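Salmonella typhimurium DB7155 bacteriophage DET7 tailspike (PDB 2V5I) probably binds and hydrolyses the O-antigen of its Salmonella host, serving the phage as a trimeric beta-helical receptor-binding protein. Local coordinates at residues 73-78 against 156-161. Numbering follows the deposited sequence.
Sequences GALIFN and ATLDIR
Strands 73-78 and 156-161 pair in parallel as neighbouring rungs on one side of the tailspike beta-helix, joined in register from Gly-73 with Ala-156 to Phe-77 with Ile-160. They illustrate how such a helix stacks successive coils even when, as here, 77 residues intervene. Five backbone hydrogen bonds join them, among them Leu-75 N to Thr-157 O at 2.8 Å and Asp-159 N to Leu-75 O at 2.9 Å. On the face bearing Leu-75, Phe-77, Leu-158 and Ile-160, the contact is apolar: Leu-158 CD1 sits above the centre of the Phe-77 ring, 3.8 Å from its centroid and 9° off the normal, a CH-pi contact. Leu-158 gets there with CG anti to the backbone N (chi1 -170°), and Leu-75 CD2 flanks the same methyl. Ile-86 and Met-91 of strand 85-92 pack against this face, marking it as the interior of the coil. The other face mixes charge with aliphatic cover. Arg-161, extended from CG to NE, reaches back along its own strand and grips Asp-159 side-on, NE to OD1 and NH2 to OD2, the latter at 2.8 Å; both oxygens are met from above the carboxylate plane. From strand 73-78, Ile-76 CG2 lies 3.5 Å from Arg-161 NE, over one guanidinium face. A water links Asn-78 OD1 to Arg-161 NH1, and Arg-181 on the next rung also bridges to Asp-159 OD2. Two arginines converging on one buried carboxylate would probably favour its ionised form, while Ile-76 covers one face of the guanidinium and the paired bonds restrict its rotation.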
loop_
_atom_site.group_PDB
_atom_site.type_symbol
_atom_site.label_atom_id
_atom_site.label_comp_id
_atom_site.label_asym_id
_atom_site.label_seq_id
_atom_site.Cartn_x
_atom_site.Cartn_y
_atom_site.Cartn_z
ATOM N N GLY A 73 12.328 -28.580 -26.912
ATOM C CA GLY A 73 10.988 -28.659 -27.508
ATOM C C GLY A 73 9.904 -28.897 -26.469
ATOM O O GLY A 73 10.131 -28.727 -25.280
ATOM N N ALA A 74 8.770 -29.437 -26.917
ATOM C CA ALA A 74 7.585 -29.523 -26.078
ATOM C C ALA A 74 7.311 -30.961 -25.615
ATOM O O ALA A 74 7.383 -31.931 -26.418
ATOM C CB ALA A 74 6.366 -29.002 -26.847
ATOM N N LEU A 75 7.049 -31.098 -24.312
ATOM C CA LEU A 75 6.476 -32.291 -23.715
ATOM C C LEU A 75 5.007 -31.973 -23.515
ATOM O O LEU A 75 4.672 -31.016 -22.824
ATOM C CB LEU A 75 7.173 -32.594 -22.398
ATOM C CG LEU A 75 6.677 -33.776 -21.592
ATOM C CD1 LEU A 75 6.716 -35.090 -22.437
ATOM C CD2 LEU A 75 7.429 -33.902 -20.291
ATOM N N ILE A 76 4.125 -32.715 -24.201
ATOM C CA ILE A 76 2.694 -32.371 -24.321
ATOM C C ILE A 76 1.832 -33.292 -23.475
ATOM O O ILE A 76 1.876 -34.498 -23.659
ATOM C CB ILE A 76 2.217 -32.436 -25.791
ATOM C CG1 ILE A 76 3.067 -31.509 -26.650
ATOM C CG2 ILE A 76 0.689 -32.139 -25.886
ATOM C CD1 ILE A 76 2.972 -31.784 -28.148
ATOM N N PHE A 77 1.011 -32.692 -22.604
ATOM C CA PHE A 77 0.116 -33.429 -21.696
ATOM C C PHE A 77 -1.330 -33.179 -22.138
ATOM O O PHE A 77 -1.878 -32.064 -21.990
ATOM C CB PHE A 77 0.256 -32.964 -20.235
ATOM C CG PHE A 77 1.513 -33.450 -19.495
ATOM C CD1 PHE A 77 2.539 -34.132 -20.128
ATOM C CD2 PHE A 77 1.649 -33.209 -18.125
ATOM C CE1 PHE A 77 3.661 -34.573 -19.383
ATOM C CE2 PHE A 77 2.714 -33.642 -17.409
ATOM C CZ PHE A 77 3.742 -34.313 -18.031
ATOM N N ASN A 78 -1.971 -34.247 -22.670
ATOM C CA ASN A 78 -3.343 -34.229 -23.155
ATOM C C ASN A 78 -4.286 -34.975 -22.250
ATOM O O ASN A 78 -3.901 -35.944 -21.579
ATOM C CB ASN A 78 -3.405 -34.937 -24.521
ATOM C CG ASN A 78 -2.618 -34.231 -25.599
ATOM O OD1 ASN A 78 -2.866 -33.084 -25.901
ATOM N ND2 ASN A 78 -1.656 -34.938 -26.198
ATOM N N ALA A 156 12.818 -25.930 -23.020
ATOM C CA ALA A 156 12.088 -27.147 -22.623
ATOM C C ALA A 156 10.692 -26.714 -22.159
ATOM O O ALA A 156 10.588 -26.125 -21.117
ATOM C CB ALA A 156 12.755 -27.844 -21.473
ATOM N N THR A 157 9.679 -27.063 -22.935
ATOM C CA THR A 157 8.315 -26.573 -22.696
ATOM C C THR A 157 7.430 -27.706 -22.179
ATOM O O THR A 157 7.306 -28.748 -22.832
ATOM C CB THR A 157 7.692 -25.982 -23.968
ATOM O OG1 THR A 157 8.488 -24.887 -24.424
ATOM C CG2 THR A 157 6.233 -25.481 -23.672
ATOM N N LEU A 158 6.780 -27.453 -21.041
ATOM C CA LEU A 158 5.640 -28.285 -20.611
ATOM C C LEU A 158 4.366 -27.678 -21.176
ATOM O O LEU A 158 3.997 -26.581 -20.808
ATOM C CB LEU A 158 5.537 -28.444 -19.088
ATOM C CG LEU A 158 4.507 -29.487 -18.664
ATOM C CD1 LEU A 158 4.842 -30.857 -19.184
ATOM C CD2 LEU A 158 4.459 -29.488 -17.164
ATOM N N ASP A 159 3.695 -28.401 -22.077
ATOM C CA ASP A 159 2.560 -27.888 -22.882
ATOM C C ASP A 159 1.327 -28.665 -22.407
ATOM O O ASP A 159 1.131 -29.820 -22.774
ATOM C CB ASP A 159 2.884 -28.078 -24.384
ATOM C CG ASP A 159 1.818 -27.565 -25.323
ATOM O OD1 ASP A 159 0.648 -27.425 -24.901
ATOM O OD2 ASP A 159 2.181 -27.298 -26.517
ATOM N N ILE A 160 0.485 -28.011 -21.610
ATOM C CA ILE A 160 -0.750 -28.618 -21.087
ATOM C C ILE A 160 -1.919 -28.141 -21.937
ATOM O O ILE A 160 -2.107 -26.951 -22.142
ATOM C CB ILE A 160 -0.910 -28.264 -19.610
ATOM C CG1 ILE A 160 0.225 -28.957 -18.814
ATOM C CG2 ILE A 160 -2.289 -28.709 -19.125
ATOM C CD1 ILE A 160 0.226 -28.633 -17.416
ATOM N N ARG A 161 -2.680 -29.090 -22.506
ATOM C CA ARG A 161 -3.664 -28.772 -23.541
ATOM C C ARG A 161 -5.104 -29.057 -23.113
ATOM O O ARG A 161 -5.396 -30.108 -22.547
ATOM C CB ARG A 161 -3.351 -29.599 -24.796
ATOM C CG ARG A 161 -2.092 -29.134 -25.385
ATOM C CD ARG A 161 -1.839 -29.623 -26.713
ATOM N NE ARG A 161 -0.579 -29.088 -27.163
ATOM C CZ ARG A 161 -0.017 -29.380 -28.334
ATOM N NH1 ARG A 161 -0.644 -30.207 -29.175
ATOM N NH2 ARG A 161 1.168 -28.848 -28.654
HETATM O O HOH W 1 -4.410 -31.908 -20.575
HETATM O O HOH W 2 -3.036 -31.986 -28.735
#